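Local coordinates for DUF1987 domain-containing protein (Pseudomonas aeruginosa, PDB 6K4F), which probably acts as a regulatory phosphoprotein of the SiaABC threonine phosphorylation pathway, which controls biofilm formation in response to carbon availability, at residues S72-E84 with L109-F121. Residues are numbered along the deposited sequence; the frame is centred on the assembly and turned at random.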
ATOM      1  N   SER A  72     -10.715   1.539   5.262  1.00 25.78           N
ATOM      2  CA  SER A  72      -9.575   1.042   4.491  1.00 26.28           C
ATOM      3  C   SER A  72      -8.967   2.151   3.638  1.00 25.17           C
ATOM      4  O   SER A  72      -7.746   2.227   3.480  1.00 26.37           O
ATOM      5  CB  SER A  72     -10.004  -0.126   3.600  1.00 27.60           C
ATOM      6  OG  SER A  72     -10.277  -1.270   4.382  1.00 30.54           O
ATOM      7  N   ILE A  73      -9.808   3.025   3.088  1.00 29.12           N
ATOM      8  CA  ILE A  73      -9.303   4.202   2.384  1.00 29.44           C
ATOM      9  C   ILE A  73      -8.442   5.044   3.320  1.00 29.96           C
ATOM     10  O   ILE A  73      -7.359   5.496   2.949  1.00 26.24           O
ATOM     11  CB  ILE A  73     -10.474   5.017   1.794  1.00 32.80           C
ATOM     12  CG1 ILE A  73     -11.105   4.270   0.619  1.00 31.78           C
ATOM     13  CG2 ILE A  73     -10.001   6.405   1.369  1.00 33.01           C
ATOM     14  CD1 ILE A  73     -12.369   4.934   0.088  1.00 38.91           C
ATOM     15  N   LYS A  74      -8.893   5.239   4.564  1.00 29.10           N
ATOM     16  CA  LYS A  74      -8.105   6.031   5.507  1.00 31.07           C
ATOM     17  C   LYS A  74      -6.785   5.355   5.845  1.00 30.35           C
ATOM     18  O   LYS A  74      -5.750   6.027   5.976  1.00 29.27           O
ATOM     19  CB  LYS A  74      -8.918   6.280   6.776  1.00 31.14           C
ATOM     20  CG  LYS A  74     -10.193   7.076   6.479  1.00 37.12           C
ATOM     21  CD  LYS A  74     -10.916   7.483   7.732  1.00 44.34           C
ATOM     22  CE  LYS A  74     -12.016   8.461   7.395  1.00 51.15           C
ATOM     23  NZ  LYS A  74     -11.570   9.865   7.516  1.00 59.44           N
ATOM     24  N   ALA A  75      -6.805   4.027   5.992  1.00 27.64           N
ATOM     25  CA  ALA A  75      -5.586   3.284   6.301  1.00 27.01           C
ATOM     26  C   ALA A  75      -4.583   3.373   5.160  1.00 26.57           C
ATOM     27  O   ALA A  75      -3.384   3.570   5.388  1.00 25.56           O
ATOM     28  CB  ALA A  75      -5.928   1.823   6.597  1.00 28.97           C
ATOM     29  N   MET A  76      -5.055   3.252   3.916  1.00 28.91           N
ATOM     30  CA  MET A  76      -4.140   3.395   2.777  1.00 31.81           C
ATOM     31  C   MET A  76      -3.597   4.816   2.653  1.00 29.06           C
ATOM     32  O   MET A  76      -2.428   5.011   2.306  1.00 29.03           O
ATOM     33  CB  MET A  76      -4.837   2.964   1.492  1.00 37.88           C
ATOM     34  CG  MET A  76      -5.283   1.523   1.562  1.00 53.82           C
ATOM     35  SD  MET A  76      -3.884   0.396   1.320  1.00 46.24           S
ATOM     36  CE  MET A  76      -2.949   1.281   0.050  1.00 43.69           C
ATOM     37  N   MET A  77      -4.425   5.829   2.915  1.00 31.36           N
ATOM     38  CA  MET A  77      -3.911   7.197   2.901  1.00 34.76           C
ATOM     39  C   MET A  77      -2.795   7.371   3.927  1.00 32.64           C
ATOM     40  O   MET A  77      -1.810   8.078   3.671  1.00 32.21           O
ATOM     41  CB  MET A  77      -5.047   8.182   3.161  1.00 39.52           C
ATOM     42  CG  MET A  77      -4.621   9.631   3.147  1.00 49.01           C
ATOM     43  SD  MET A  77      -4.467  10.215   1.450  1.00 52.25           S
ATOM     44  CE  MET A  77      -6.183  10.103   0.982  1.00 46.20           C
ATOM     45  N   ASP A  78      -2.922   6.705   5.085  1.00 29.65           N
ATOM     46  CA  ASP A  78      -1.884   6.765   6.108  1.00 28.74           C
ATOM     47  C   ASP A  78      -0.587   6.149   5.605  1.00 29.43           C
ATOM     48  O   ASP A  78       0.496   6.705   5.813  1.00 38.12           O
ATOM     49  CB  ASP A  78      -2.346   6.049   7.385  1.00 30.09           C
ATOM     50  CG  ASP A  78      -3.433   6.824   8.153  1.00 40.15           C
ATOM     51  OD1 ASP A  78      -3.631   8.026   7.891  1.00 40.83           O
ATOM     52  OD2 ASP A  78      -4.076   6.216   9.038  1.00 42.14           O
ATOM     53  N   ILE A  79      -0.678   4.998   4.938  1.00 28.24           N
ATOM     54  CA  ILE A  79       0.501   4.388   4.326  1.00 25.23           C
ATOM     55  C   ILE A  79       1.101   5.314   3.273  1.00 31.15           C
ATOM     56  O   ILE A  79       2.312   5.565   3.252  1.00 33.83           O
ATOM     57  CB  ILE A  79       0.131   3.019   3.733  1.00 26.43           C
ATOM     58  CG1 ILE A  79      -0.213   2.027   4.862  1.00 30.98           C
ATOM     59  CG2 ILE A  79       1.265   2.497   2.858  1.00 32.96           C
ATOM     60  CD1 ILE A  79      -0.852   0.733   4.359  1.00 28.63           C
ATOM     61  N   LEU A  80       0.265   5.832   2.379  1.00 27.64           N
ATOM     62  CA  LEU A  80       0.763   6.730   1.338  1.00 31.98           C
ATOM     63  C   LEU A  80       1.401   7.976   1.940  1.00 35.58           C
ATOM     64  O   LEU A  80       2.419   8.466   1.438  1.00 34.79           O
ATOM     65  CB  LEU A  80      -0.375   7.111   0.392  1.00 34.84           C
ATOM     66  CG  LEU A  80      -0.947   5.946  -0.424  1.00 38.91           C
ATOM     67  CD1 LEU A  80      -2.042   6.414  -1.385  1.00 39.08           C
ATOM     68  CD2 LEU A  80       0.161   5.219  -1.174  1.00 41.19           C
ATOM     69  N   ASP A  81       0.825   8.500   3.028  1.00 36.09           N
ATOM     70  CA  ASP A  81       1.416   9.672   3.663  1.00 45.54           C
ATOM     71  C   ASP A  81       2.771   9.346   4.279  1.00 45.50           C
ATOM     72  O   ASP A  81       3.682  10.187   4.247  1.00 42.35           O
ATOM     73  CB  ASP A  81       0.454  10.262   4.704  1.00 54.39           C
ATOM     74  CG  ASP A  81      -0.644  11.148   4.074  1.00 67.37           C
ATOM     75  OD1 ASP A  81      -0.393  11.786   3.029  1.00 72.84           O
ATOM     76  OD2 ASP A  81      -1.762  11.224   4.636  1.00 71.66           O
ATOM     77  N   LEU A  82       2.937   8.131   4.817  1.00 46.91           N
ATOM     78  CA  LEU A  82       4.257   7.690   5.269  1.00 42.33           C
ATOM     79  C   LEU A  82       5.246   7.645   4.107  1.00 42.44           C
ATOM     80  O   LEU A  82       6.387   8.107   4.225  1.00 41.95           O
ATOM     81  CB  LEU A  82       4.157   6.317   5.937  1.00 46.42           C
ATOM     82  CG  LEU A  82       4.185   6.269   7.467  1.00 55.43           C
ATOM     83  CD1 LEU A  82       5.585   6.572   7.972  1.00 55.63           C
ATOM     84  CD2 LEU A  82       3.178   7.238   8.071  1.00 60.44           C
ATOM     85  N   LEU A  83       4.832   7.066   2.980  1.00 36.42           N
ATOM     86  CA  LEU A  83       5.712   7.001   1.822  1.00 34.22           C
ATOM     87  C   LEU A  83       6.042   8.394   1.300  1.00 36.45           C
ATOM     88  O   LEU A  83       7.169   8.650   0.857  1.00 37.49           O
ATOM     89  CB  LEU A  83       5.066   6.163   0.724  1.00 36.82           C
ATOM     90  CG  LEU A  83       4.777   4.698   1.086  1.00 38.54           C
ATOM     91  CD1 LEU A  83       4.021   4.022  -0.040  1.00 38.97           C
ATOM     92  CD2 LEU A  83       6.075   3.989   1.338  1.00 40.57           C
ATOM     93  N   GLU A  84       5.071   9.306   1.323  1.00 40.33           N
ATOM     94  CA  GLU A  84       5.317  10.641   0.772  1.00 45.53           C
ATOM     95  C   GLU A  84       6.322  11.405   1.628  1.00 48.52           C
ATOM     96  O   GLU A  84       7.260  12.018   1.105  1.00 46.27           O
ATOM     97  CB  GLU A  84       4.009  11.419   0.651  1.00 39.91           C
ATOM     98  CG  GLU A  84       4.202  12.904   0.320  1.00 49.41           C
ATOM     99  CD  GLU A  84       4.595  13.142  -1.135  1.00 58.38           C
ATOM    100  OE1 GLU A  84       4.726  12.157  -1.890  1.00 59.13           O
ATOM    101  OE2 GLU A  84       4.765  14.321  -1.525  1.00 59.07           O
ATOM    102  N   LEU A 109     -10.650   6.381  -7.480  1.00 35.86           N
ATOM    103  CA  LEU A 109      -9.969   6.446  -6.192  1.00 32.68           C
ATOM    104  C   LEU A 109      -8.454   6.478  -6.374  1.00 33.16           C
ATOM    105  O   LEU A 109      -7.760   7.282  -5.736  1.00 32.38           O
ATOM    106  CB  LEU A 109     -10.385   5.265  -5.329  1.00 33.31           C
ATOM    107  CG  LEU A 109      -9.681   5.178  -3.983  1.00 34.06           C
ATOM    108  CD1 LEU A 109     -10.166   6.291  -3.091  1.00 36.60           C
ATOM    109  CD2 LEU A 109      -9.974   3.835  -3.360  1.00 36.92           C
ATOM    110  N   ALA A 110      -7.926   5.639  -7.270  1.00 33.69           N
ATOM    111  CA  ALA A 110      -6.486   5.626  -7.508  1.00 32.35           C
ATOM    112  C   ALA A 110      -5.996   6.987  -7.973  1.00 35.77           C
ATOM    113  O   ALA A 110      -4.945   7.463  -7.522  1.00 33.46           O
ATOM    114  CB  ALA A 110      -6.130   4.548  -8.535  1.00 33.81           C
ATOM    115  N   GLU A 111      -6.772   7.654  -8.837  1.00 37.53           N
ATOM    116  CA  GLU A 111      -6.376   8.974  -9.328  1.00 39.14           C
ATOM    117  C   GLU A 111      -6.373  10.000  -8.206  1.00 36.94           C
ATOM    118  O   GLU A 111      -5.485  10.856  -8.148  1.00 36.20           O
ATOM    119  CB  GLU A 111      -7.298   9.433 -10.458  1.00 40.79           C
ATOM    120  CG  GLU A 111      -7.391   8.486 -11.639  1.00 50.20           C
ATOM    121  CD  GLU A 111      -6.238   8.634 -12.614  1.00 62.05           C
ATOM    122  OE1 GLU A 111      -6.289   8.000 -13.691  1.00 68.72           O
ATOM    123  OE2 GLU A 111      -5.277   9.372 -12.305  1.00 64.08           O
ATOM    124  N   GLU A 112      -7.343   9.920  -7.291  1.00 31.48           N
ATOM    125  CA  GLU A 112      -7.341  10.836  -6.158  1.00 36.81           C
ATOM    126  C   GLU A 112      -6.143  10.596  -5.248  1.00 35.64           C
ATOM    127  O   GLU A 112      -5.520  11.557  -4.782  1.00 34.36           O
ATOM    128  CB  GLU A 112      -8.654  10.706  -5.386  1.00 37.09           C
ATOM    129  CG  GLU A 112      -9.823  11.301  -6.165  1.00 43.87           C
ATOM    130  CD  GLU A 112     -11.166  10.763  -5.721  1.00 46.82           C
ATOM    131  OE1 GLU A 112     -11.186   9.862  -4.874  1.00 46.90           O
ATOM    132  OE2 GLU A 112     -12.201  11.248  -6.216  1.00 50.94           O
ATOM    133  N   PHE A 113      -5.819   9.331  -4.961  1.00 33.18           N
ATOM    134  CA  PHE A 113      -4.597   9.034  -4.221  1.00 31.11           C
ATOM    135  C   PHE A 113      -3.375   9.556  -4.973  1.00 34.80           C
ATOM    136  O   PHE A 113      -2.459  10.133  -4.374  1.00 33.80           O
ATOM    137  CB  PHE A 113      -4.450   7.520  -4.013  1.00 28.60           C
ATOM    138  CG  PHE A 113      -5.317   6.937  -2.915  1.00 29.08           C
ATOM    139  CD1 PHE A 113      -5.592   7.642  -1.765  1.00 40.28           C
ATOM    140  CD2 PHE A 113      -5.813   5.645  -3.039  1.00 36.63           C
ATOM    141  CE1 PHE A 113      -6.368   7.080  -0.756  1.00 42.99           C
ATOM    142  CE2 PHE A 113      -6.582   5.071  -2.040  1.00 41.62           C
ATOM    143  CZ  PHE A 113      -6.861   5.790  -0.895  1.00 38.39           C
ATOM    144  N   ARG A 114      -3.329   9.328  -6.281  1.00 32.32           N
ATOM    145  CA  ARG A 114      -2.170   9.763  -7.065  1.00 38.26           C
ATOM    146  C   ARG A 114      -1.937  11.270  -6.936  1.00 38.59           C
ATOM    147  O   ARG A 114      -0.789  11.729  -6.860  1.00 38.69           O
ATOM    148  CB  ARG A 114      -2.360   9.374  -8.529  1.00 40.58           C
ATOM    149  CG  ARG A 114      -1.204   9.777  -9.435  1.00 37.54           C
ATOM    150  CD  ARG A 114      -1.286   9.068 -10.765  1.00 38.03           C
ATOM    151  NE  ARG A 114      -0.151   9.415 -11.612  1.00 47.03           N
ATOM    152  CZ  ARG A 114      -0.218  10.240 -12.653  1.00 44.29           C
ATOM    153  NH1 ARG A 114      -1.376  10.778 -12.996  1.00 43.66           N
ATOM    154  NH2 ARG A 114       0.867  10.508 -13.365  1.00 37.76           N
ATOM    155  N   GLU A 115      -3.009  12.055  -6.877  1.00 37.44           N
ATOM    156  CA  GLU A 115      -2.837  13.495  -6.747  1.00 45.81           C
ATOM    157  C   GLU A 115      -2.208  13.888  -5.418  1.00 43.59           C
ATOM    158  O   GLU A 115      -1.669  14.993  -5.302  1.00 45.27           O
ATOM    159  CB  GLU A 115      -4.187  14.185  -6.948  1.00 53.05           C
ATOM    160  CG  GLU A 115      -4.698  14.011  -8.382  1.00 69.28           C
ATOM    161  CD  GLU A 115      -6.121  14.496  -8.592  1.00 82.13           C
ATOM    162  OE1 GLU A 115      -6.291  15.583  -9.187  1.00 87.51           O
ATOM    163  OE2 GLU A 115      -7.067  13.784  -8.187  1.00 85.53           O
ATOM    164  N   ASP A 116      -2.248  13.010  -4.413  1.00 34.41           N
ATOM    165  CA  ASP A 116      -1.631  13.312  -3.132  1.00 37.73           C
ATOM    166  C   ASP A 116      -0.176  12.866  -3.043  1.00 42.24           C
ATOM    167  O   ASP A 116       0.471  13.124  -2.021  1.00 42.32           O
ATOM    168  CB  ASP A 116      -2.428  12.653  -1.985  1.00 39.81           C
ATOM    169  CG  ASP A 116      -3.913  13.010  -2.007  1.00 44.88           C
ATOM    170  OD1 ASP A 116      -4.256  14.137  -2.442  1.00 44.39           O
ATOM    171  OD2 ASP A 116      -4.741  12.166  -1.581  1.00 41.72           O
ATOM    172  N   CYS A 117       0.355  12.199  -4.070  1.00 37.65           N
ATOM    173  CA  CYS A 117       1.674  11.581  -4.006  1.00 32.26           C
ATOM    174  C   CYS A 117       2.628  12.253  -4.980  1.00 36.54           C
ATOM    175  O   CYS A 117       2.233  12.611  -6.085  1.00 37.19           O
ATOM    176  CB  CYS A 117       1.600  10.089  -4.328  1.00 32.00           C
ATOM    177  SG  CYS A 117       0.518   9.210  -3.181  1.00 37.62           S
ATOM    178  N   SER A 118       3.884  12.418  -4.568  1.00 33.34           N
ATOM    179  CA  SER A 118       4.878  13.020  -5.448  1.00 41.05           C
ATOM    180  C   SER A 118       5.844  11.999  -6.026  1.00 36.21           C
ATOM    181  O   SER A 118       6.667  12.355  -6.876  1.00 36.65           O
ATOM    182  CB  SER A 118       5.654  14.111  -4.700  1.00 50.76           C
ATOM    183  OG  SER A 118       6.651  13.550  -3.868  1.00 57.13           O
ATOM    184  N   PHE A 119       5.764  10.756  -5.601  1.00 34.75           N
ATOM    185  CA  PHE A 119       6.610   9.702  -6.133  1.00 30.39           C
ATOM    186  C   PHE A 119       5.917   9.044  -7.312  1.00 30.54           C
ATOM    187  O   PHE A 119       4.707   9.212  -7.505  1.00 30.22           O
ATOM    188  CB  PHE A 119       6.909   8.675  -5.037  1.00 31.75           C
ATOM    189  CG  PHE A 119       5.698   8.240  -4.260  1.00 32.26           C
ATOM    190  CD1 PHE A 119       4.895   7.208  -4.720  1.00 31.53           C
ATOM    191  CD2 PHE A 119       5.371   8.849  -3.059  1.00 34.61           C
ATOM    192  CE1 PHE A 119       3.783   6.790  -4.005  1.00 33.92           C
ATOM    193  CE2 PHE A 119       4.257   8.441  -2.329  1.00 32.74           C
ATOM    194  CZ  PHE A 119       3.460   7.413  -2.804  1.00 32.57           C
ATOM    195  N   PRO A 120       6.660   8.315  -8.148  1.00 31.88           N
ATOM    196  CA  PRO A 120       6.032   7.592  -9.262  1.00 31.42           C
ATOM    197  C   PRO A 120       4.874   6.715  -8.808  1.00 29.92           C
ATOM    198  O   PRO A 120       5.012   5.881  -7.910  1.00 28.73           O
ATOM    199  CB  PRO A 120       7.181   6.742  -9.816  1.00 30.38           C
ATOM    200  CG  PRO A 120       8.407   7.510  -9.463  1.00 33.12           C
ATOM    201  CD  PRO A 120       8.126   8.156  -8.144  1.00 31.41           C
ATOM    202  N   PHE A 121       3.742   6.865  -9.487  1.00 31.93           N
ATOM    203  CA  PHE A 121       2.470   6.270  -9.068  1.00 30.91           C
ATOM    204  C   PHE A 121       1.773   5.904 -10.372  1.00 32.15           C
ATOM    205  O   PHE A 121       1.136   6.748 -11.012  1.00 32.69           O
ATOM    206  CB  PHE A 121       1.666   7.263  -8.225  1.00 31.08           C
ATOM    207  CG  PHE A 121       0.427   6.692  -7.547  1.00 31.15           C
ATOM    208  CD1 PHE A 121      -0.543   5.999  -8.264  1.00 32.27           C
ATOM    209  CD2 PHE A 121       0.203   6.936  -6.195  1.00 29.40           C
ATOM    210  CE1 PHE A 121      -1.687   5.529  -7.646  1.00 34.66           C
ATOM    211  CE2 PHE A 121      -0.938   6.464  -5.562  1.00 27.86           C
ATOM    212  CZ  PHE A 121      -1.887   5.764  -6.279  1.00 29.62           C
TER
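Phe113 projects its ring into a hole on helix 70-88 bounded by Ile73, Met76, Met77 and Leu80, a knobs-into-holes fit. A large aromatic side chain suits the place, since the axes of the two helix segments come no closer than 11.2 Å and the gap is wide. Methyl CD1 of Leu80 approaches the ring obliquely and off-centre, 4.1 Å from the Phe113 centroid, in a CH-pi contact. At the rim, nearly in the ring plane, Met77 CE comes to 3.5 Å from Phe113 CE1. With CG anti to the backbone N (chi1 -179°) and bends at the next two torsions, the flexible methionine curls its sulfur and methyl toward the ring edge, a Met-aromatic contact, and also beside the carboxylate of Asp116. Ile73 CG2 meets the far end of the ring, while its CD1 packs 4.1 Å from CD1 of Leu109, which itself covers part of one Phe113 face.

Strands 59-68, 93-99 and 121-125 are parallel neighbours; helix 70-88 links the first two and helix 108-115 the last two. These successive beta-alpha-beta crossovers set their helices side by side on one sheet face, at 32° to each other. Leu80 and Leu83, branched and apolar, reach down to strand 93-99 at Leu95 and Val93. Leu83 CB also packs 3.9 Å from Phe119 CE2, and the Phe119 edge faces the backbone carbonyl of Leu80.

Glutamate suits position 84 because its long side chain, bent at chi2, carries a carboxylate oxygen across to the loop after helix 108-115. There OE1 accepts the backbone N-H of Ser118 at 2.8 Å, nearly straight (162°), on the syn side though tilted out of the carboxylate plane. The Ser118 hydroxyl hydrogen-bonds to His87 and Gln88, farther along helix 70-88.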